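Local coordinates for glycoside Hydrolase Family 43_12 (Metagenome, PDB 7JVH), which probably hydrolyses glycosidic bonds of plant cell-wall polysaccharides, such as the arabinose side chains of arabinoxylan, in the manner of family 43 glycoside hydrolases, at residues N32-G37 with N381-E386; D394-A399 with L434-Q439. All blocks are in the same frame, centred on the assembly; numbering follows the deposited sequence.

Contact 1. Residues N32-G37 with N381-E386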
loop_
_atom_site.group_PDB
_atom_site.type_symbol
_atom_site.label_atom_id
_atom_site.label_comp_id
_atom_site.label_asym_id
_atom_site.label_seq_id
_atom_site.Cartn_x
_atom_site.Cartn_y
_atom_site.Cartn_z
ATOM N N ASN A 32 10.579 -22.072 -4.115
ATOM C CA ASN A 32 10.168 -21.571 -2.809
ATOM C C ASN A 32 10.433 -20.081 -2.625
ATOM O O ASN A 32 11.410 -19.545 -3.145
ATOM C CB ASN A 32 10.902 -22.301 -1.689
ATOM C CG ASN A 32 10.551 -21.764 -0.307
ATOM O OD1 ASN A 32 11.354 -21.093 0.342
ATOM N ND2 ASN A 32 9.329 -22.031 0.129
ATOM N N PHE A 33 9.552 -19.422 -1.866
ATOM C CA PHE A 33 9.862 -18.164 -1.210
ATOM C C PHE A 33 9.380 -18.236 0.240
ATOM O O PHE A 33 8.249 -18.638 0.493
ATOM C CB PHE A 33 9.216 -16.953 -1.917
ATOM C CG PHE A 33 9.796 -15.643 -1.480
ATOM C CD1 PHE A 33 9.302 -14.969 -0.379
ATOM C CD2 PHE A 33 10.863 -15.091 -2.162
ATOM C CE1 PHE A 33 9.853 -13.758 0.027
ATOM C CE2 PHE A 33 11.416 -13.863 -1.772
ATOM C CZ PHE A 33 10.911 -13.206 -0.668
ATOM N N THR A 34 10.245 -17.830 1.172
ATOM C CA THR A 34 9.913 -17.769 2.588
ATOM C C THR A 34 10.182 -16.372 3.100
ATOM O O THR A 34 11.256 -15.829 2.857
ATOM C CB THR A 34 10.727 -18.803 3.441
ATOM O OG1 THR A 34 10.486 -20.120 2.937
ATOM C CG2 THR A 34 10.333 -18.758 4.887
ATOM N N TYR A 35 9.192 -15.803 3.796
ATOM C CA TYR A 35 9.299 -14.497 4.430
ATOM C C TYR A 35 8.947 -14.632 5.910
ATOM O O TYR A 35 7.869 -15.142 6.248
ATOM C CB TYR A 35 8.362 -13.486 3.747
ATOM C CG TYR A 35 8.275 -12.141 4.453
ATOM C CD1 TYR A 35 9.237 -11.159 4.244
ATOM C CD2 TYR A 35 7.232 -11.856 5.325
ATOM C CE1 TYR A 35 9.170 -9.938 4.889
ATOM C CE2 TYR A 35 7.147 -10.637 5.980
ATOM C CZ TYR A 35 8.109 -9.672 5.750
ATOM O OH TYR A 35 8.025 -8.454 6.399
ATOM N N THR A 36 9.863 -14.178 6.777
ATOM C CA THR A 36 9.714 -14.248 8.226
ATOM C C THR A 36 9.904 -12.874 8.849
ATOM O O THR A 36 10.991 -12.307 8.777
ATOM C CB THR A 36 10.714 -15.271 8.872
ATOM O OG1 THR A 36 10.420 -16.590 8.407
ATOM C CG2 THR A 36 10.633 -15.244 10.403
ATOM N N GLY A 37 8.832 -12.361 9.475
ATOM C CA GLY A 37 8.862 -11.108 10.216
ATOM C C GLY A 37 9.372 -11.373 11.619
ATOM O O GLY A 37 9.055 -12.410 12.205
ATOM N N ASN A 381 4.399 -11.284 14.291
ATOM C CA ASN A 381 5.535 -11.968 13.698
ATOM C C ASN A 381 5.086 -13.347 13.246
ATOM O O ASN A 381 4.414 -14.065 13.971
ATOM C CB ASN A 381 6.691 -12.066 14.683
ATOM C CG ASN A 381 7.406 -10.754 14.860
ATOM O OD1 ASN A 381 7.372 -9.906 13.976
ATOM N ND2 ASN A 381 8.057 -10.566 15.989
ATOM N N PHE A 382 5.455 -13.695 12.008
ATOM C CA PHE A 382 4.970 -14.880 11.335
ATOM C C PHE A 382 5.921 -15.246 10.203
ATOM O O PHE A 382 6.856 -14.509 9.899
ATOM C CB PHE A 382 3.563 -14.654 10.808
ATOM C CG PHE A 382 3.470 -13.559 9.779
ATOM C CD1 PHE A 382 3.660 -13.816 8.438
ATOM C CD2 PHE A 382 3.179 -12.256 10.167
ATOM C CE1 PHE A 382 3.562 -12.804 7.510
ATOM C CE2 PHE A 382 3.073 -11.247 9.241
ATOM C CZ PHE A 382 3.270 -11.515 7.907
ATOM N N THR A 383 5.670 -16.406 9.596
ATOM C CA THR A 383 6.422 -16.905 8.468
ATOM C C THR A 383 5.437 -17.281 7.382
ATOM O O THR A 383 4.463 -17.999 7.643
ATOM C CB THR A 383 7.287 -18.118 8.843
ATOM O OG1 THR A 383 8.410 -17.657 9.595
ATOM C CG2 THR A 383 7.789 -18.853 7.620
ATOM N N TYR A 384 5.700 -16.768 6.165
ATOM C CA TYR A 384 4.958 -17.119 4.969
ATOM C C TYR A 384 5.911 -17.848 4.027
ATOM O O TYR A 384 6.857 -17.253 3.504
ATOM C CB TYR A 384 4.384 -15.870 4.317
ATOM C CG TYR A 384 3.748 -16.085 2.956
ATOM C CD1 TYR A 384 2.956 -17.195 2.707
ATOM C CD2 TYR A 384 3.920 -15.152 1.920
ATOM C CE1 TYR A 384 2.373 -17.397 1.475
ATOM C CE2 TYR A 384 3.320 -15.348 0.678
ATOM C CZ TYR A 384 2.551 -16.470 0.461
ATOM O OH TYR A 384 1.948 -16.699 -0.752
ATOM N N SER A 385 5.665 -19.152 3.853
ATOM C CA SER A 385 6.386 -19.996 2.930
ATOM C C SER A 385 5.434 -20.344 1.802
ATOM O O SER A 385 4.367 -20.919 2.032
ATOM C CB SER A 385 6.890 -21.279 3.593
ATOM O OG SER A 385 7.570 -22.090 2.657
ATOM N N GLU A 386 5.832 -19.988 0.575
ATOM C CA GLU A 386 5.026 -20.168 -0.604
ATOM C C GLU A 386 5.839 -21.037 -1.542
ATOM O O GLU A 386 7.009 -20.736 -1.818
ATOM C CB GLU A 386 4.761 -18.820 -1.268
ATOM C CG GLU A 386 3.980 -18.896 -2.561
ATOM C CD GLU A 386 2.649 -19.608 -2.386
ATOM O OE1 GLU A 386 1.755 -19.005 -1.762
ATOM O OE2 GLU A 386 2.500 -20.755 -2.894
#
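F33 exchanges two backbone hydrogen bonds with E386, and Y35 two with Y384, which defines an antiparallel pairing of strands 32-37 and 383-386 in the concanavalin A-like β-sandwich. The segment axes approach to 4.6 Å with their directions 176° apart. Within each doubly bonded pair, the bond from E386 N to F33 O is 2.8 Å and that from Y384 N to Y35 O is 2.7 Å; G37 N to F382 O extends the register by one more bond. N32, T34 and T36 turn their backbone groups the other way, to strand 442-451, so the N-terminal strand is an interior member of the sheet.

On the face bearing T34 and T36 the contacts are mostly polar. The N32 amide joins two hydroxyls: its ND2 donates to S385 OG (3.1 Å), which lies close to the amide plane, and its OD1 accepts from T34 OG1 on a lone pair. A leucine in place of N32 would probably leave both hydroxyls without these mates and freer to turn. Further along, T36 OG1 and T383 OG1, each anti to its own carbonyl carbon, share a 2.6 Å hydrogen bond. On the other face, F382 CE1 lies at the edge of the Y35 ring, 4.4 Å from Y35 CD2, a loose contact. At the other end, E386 bends at chi2 (56°) and its OE1 receives Y384 OH on the anti lone pair, 2.5 Å away.

Contact 2. Residues D394-A399 with L434-Q439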
loop_
_atom_site.group_PDB
_atom_site.type_symbol
_atom_site.label_atom_id
_atom_site.label_comp_id
_atom_site.label_asym_id
_atom_site.label_seq_id
_atom_site.Cartn_x
_atom_site.Cartn_y
_atom_site.Cartn_z
ATOM N N ASP A 394 -1.187 -16.325 -4.714
ATOM C CA ASP A 394 -1.696 -15.564 -3.586
ATOM C C ASP A 394 -1.715 -14.079 -3.941
ATOM O O ASP A 394 -0.759 -13.577 -4.517
ATOM C CB ASP A 394 -0.819 -15.832 -2.354
ATOM C CG ASP A 394 -1.415 -15.294 -1.077
ATOM O OD1 ASP A 394 -1.357 -14.059 -0.863
ATOM O OD2 ASP A 394 -1.900 -16.123 -0.266
ATOM N N TYR A 395 -2.799 -13.386 -3.562
ATOM C CA TYR A 395 -3.035 -11.973 -3.908
ATOM C C TYR A 395 -2.091 -10.950 -3.268
ATOM O O TYR A 395 -2.263 -9.749 -3.486
ATOM C CB TYR A 395 -4.454 -11.546 -3.538
ATOM C CG TYR A 395 -5.582 -12.281 -4.224
ATOM C CD1 TYR A 395 -5.694 -12.289 -5.606
ATOM C CD2 TYR A 395 -6.582 -12.920 -3.477
ATOM C CE1 TYR A 395 -6.753 -12.939 -6.233
ATOM C CE2 TYR A 395 -7.630 -13.566 -4.095
ATOM C CZ TYR A 395 -7.709 -13.575 -5.465
ATOM O OH TYR A 395 -8.746 -14.230 -6.072
ATOM N N ARG A 396 -1.131 -11.416 -2.462
ATOM C CA ARG A 396 -0.096 -10.560 -1.862
ATOM C C ARG A 396 1.051 -10.263 -2.805
ATOM O O ARG A 396 1.823 -9.336 -2.563
ATOM C CB ARG A 396 0.505 -11.213 -0.619
ATOM C CG ARG A 396 -0.228 -10.904 0.661
ATOM C CD ARG A 396 0.289 -11.794 1.780
ATOM N NE ARG A 396 -0.000 -13.204 1.516
ATOM C CZ ARG A 396 0.045 -14.159 2.433
ATOM N NH1 ARG A 396 0.445 -13.887 3.660
ATOM N NH2 ARG A 396 -0.239 -15.404 2.087
ATOM N N TRP A 397 1.175 -11.078 -3.860
ATOM C CA TRP A 397 2.247 -10.970 -4.828
ATOM C C TRP A 397 1.903 -9.957 -5.904
ATOM O O TRP A 397 0.875 -10.063 -6.553
ATOM C CB TRP A 397 2.522 -12.334 -5.431
ATOM C CG TRP A 397 3.094 -13.252 -4.417
ATOM C CD1 TRP A 397 2.432 -14.225 -3.730
ATOM C CD2 TRP A 397 4.442 -13.258 -3.933
ATOM N NE1 TRP A 397 3.287 -14.841 -2.854
ATOM C CE2 TRP A 397 4.527 -14.265 -2.959
ATOM C CE3 TRP A 397 5.579 -12.498 -4.220
ATOM C CZ2 TRP A 397 5.710 -14.547 -2.280
ATOM C CZ3 TRP A 397 6.762 -12.777 -3.542
ATOM C CH2 TRP A 397 6.817 -13.805 -2.590
ATOM N N VAL A 398 2.785 -8.969 -6.073
ATOM C CA VAL A 398 2.625 -7.900 -7.046
ATOM C C VAL A 398 3.833 -7.835 -7.975
ATOM O O VAL A 398 4.925 -8.317 -7.636
ATOM C CB VAL A 398 2.458 -6.529 -6.351
ATOM C CG1 VAL A 398 1.153 -6.490 -5.557
ATOM C CG2 VAL A 398 3.654 -6.197 -5.457
ATOM N N ALA A 399 3.619 -7.237 -9.153
ATOM C CA ALA A 399 4.672 -6.923 -10.108
ATOM C C ALA A 399 4.734 -5.402 -10.210
ATOM O O ALA A 399 3.775 -4.716 -9.864
ATOM C CB ALA A 399 4.363 -7.543 -11.450
ATOM N N LEU A 434 8.569 -10.759 -9.156
ATOM C CA LEU A 434 7.388 -10.879 -8.308
ATOM C C LEU A 434 7.779 -10.492 -6.895
ATOM O O LEU A 434 8.803 -10.950 -6.393
ATOM C CB LEU A 434 6.800 -12.288 -8.354
ATOM C CG LEU A 434 5.327 -12.438 -7.997
ATOM C CD1 LEU A 434 4.448 -11.600 -8.902
ATOM C CD2 LEU A 434 4.926 -13.903 -8.062
ATOM N N PHE A 435 6.958 -9.628 -6.271
ATOM C CA PHE A 435 7.324 -8.920 -5.064
ATOM C C PHE A 435 6.314 -9.114 -3.941
ATOM O O PHE A 435 5.108 -9.263 -4.167
ATOM C CB PHE A 435 7.458 -7.424 -5.328
ATOM C CG PHE A 435 8.715 -7.039 -6.066
ATOM C CD1 PHE A 435 9.963 -7.187 -5.471
ATOM C CD2 PHE A 435 8.648 -6.502 -7.353
ATOM C CE1 PHE A 435 11.108 -6.828 -6.138
ATOM C CE2 PHE A 435 9.799 -6.140 -8.026
ATOM C CZ PHE A 435 11.031 -6.292 -7.424
ATOM N N HIS A 436 6.853 -9.084 -2.718
ATOM C CA HIS A 436 6.128 -9.180 -1.477
ATOM C C HIS A 436 6.523 -7.934 -0.706
ATOM O O HIS A 436 7.709 -7.606 -0.633
ATOM C CB HIS A 436 6.567 -10.433 -0.726
ATOM C CG HIS A 436 5.772 -10.712 0.513
ATOM N ND1 HIS A 436 5.897 -9.957 1.661
ATOM C CD2 HIS A 436 4.844 -11.663 0.786
ATOM C CE1 HIS A 436 5.082 -10.436 2.582
ATOM N NE2 HIS A 436 4.431 -11.465 2.075
ATOM N N ARG A 437 5.528 -7.240 -0.138
ATOM C CA ARG A 437 5.766 -6.044 0.644
ATOM C C ARG A 437 6.613 -6.364 1.861
ATOM O O ARG A 437 6.462 -7.426 2.472
ATOM C CB ARG A 437 4.433 -5.445 1.098
ATOM C CG ARG A 437 3.586 -4.873 -0.028
ATOM C CD ARG A 437 2.177 -4.674 0.467
ATOM N NE ARG A 437 1.240 -4.064 -0.471
ATOM C CZ ARG A 437 0.679 -4.697 -1.501
ATOM N NH1 ARG A 437 0.980 -5.957 -1.804
ATOM N NH2 ARG A 437 -0.197 -4.068 -2.261
ATOM N N GLN A 438 7.529 -5.450 2.199
ATOM C CA GLN A 438 8.264 -5.506 3.456
ATOM C C GLN A 438 7.274 -5.103 4.550
ATOM O O GLN A 438 6.893 -3.923 4.663
ATOM C CB GLN A 438 9.478 -4.590 3.446
ATOM C CG GLN A 438 10.239 -4.568 4.754
ATOM C CD GLN A 438 11.660 -4.010 4.641
ATOM O OE1 GLN A 438 12.143 -3.732 3.553
ATOM N NE2 GLN A 438 12.333 -3.869 5.778
ATOM N N GLN A 439 6.856 -6.094 5.352
ATOM C CA GLN A 439 5.838 -5.897 6.378
ATOM C C GLN A 439 6.411 -5.603 7.753
ATOM O O GLN A 439 5.664 -5.300 8.678
ATOM C CB GLN A 439 4.900 -7.101 6.431
ATOM C CG GLN A 439 3.995 -7.179 5.211
ATOM C CD GLN A 439 2.999 -8.309 5.304
ATOM O OE1 GLN A 439 3.360 -9.469 5.201
ATOM N NE2 GLN A 439 1.737 -7.974 5.469
HETATM O O HOH W 1 -1.424 -7.266 -3.107
HETATM O O HOH W 2 2.801 -7.918 -0.684
#
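V398 and F435 form a single antiparallel bridge, the one place where segments 394-399 and 434-439 share backbone hydrogen bonds. V398 N to F435 O measures 3.0 Å; the return bond, F435 N to V398 O, is 2.8 Å but less straight, at 147°.

Aromatic and apolar contacts gather on W397. H436 CB sits over one face of its six-membered ring, 4.1 Å from the centroid, and the imidazole presents its edge to the same ring at an interplanar angle of 69°. With CG anti to the backbone N (chi1 -157°), L434 brings its branch to the loop: CG meets W397 CE3 at 3.8 Å, the side chain crossing the indole at about a right angle, while L434 CD1 packs on V398 O.

Polar contacts are partly water-mediated. One water links R396 O to both R437 N and R437 NH1, and a second joins Y395 O to the same NH1; R437 NE goes instead to C60 O. Within 394-399, the type I turn is braced by an Asx turn, D394 OD1 accepting from R396 N (3.1 Å). The bent R396 side chain then returns to D394 side-on, NE to OD1 at 2.9 Å and NH2 to OD2, both from above the carboxylate plane.

This is a loop pairing with strand 433-437, the outermost strand of the six-stranded sheet in a concanavalin A-like sandwich, here where it abuts the family 43 catalytic region.

How the contacts relate
Both segments of contact 2 come later in the chain than those of contact 1, and the two centres are about 12 Å apart. Strands 32-37 and 383-386 belong to one sheet of the sandwich and strand 433-437 to another; the Y35 ring meets H436 on that strand, and Y35 OH makes a probable hydrogen bond to Q439 N (2.8 Å) just beyond it. Y384 and F33 reach the loop 394-399 that pairs with the strand: Y384 OH makes a probable bond to W397 NE1 at 3.1 Å, R396 forms a cation-pi contact with the Y384 ring, and F33 an edge-to-face pair with W397. Contact 2 also faces the family 43 catalytic region, where Q439 bonds Q58 and R323.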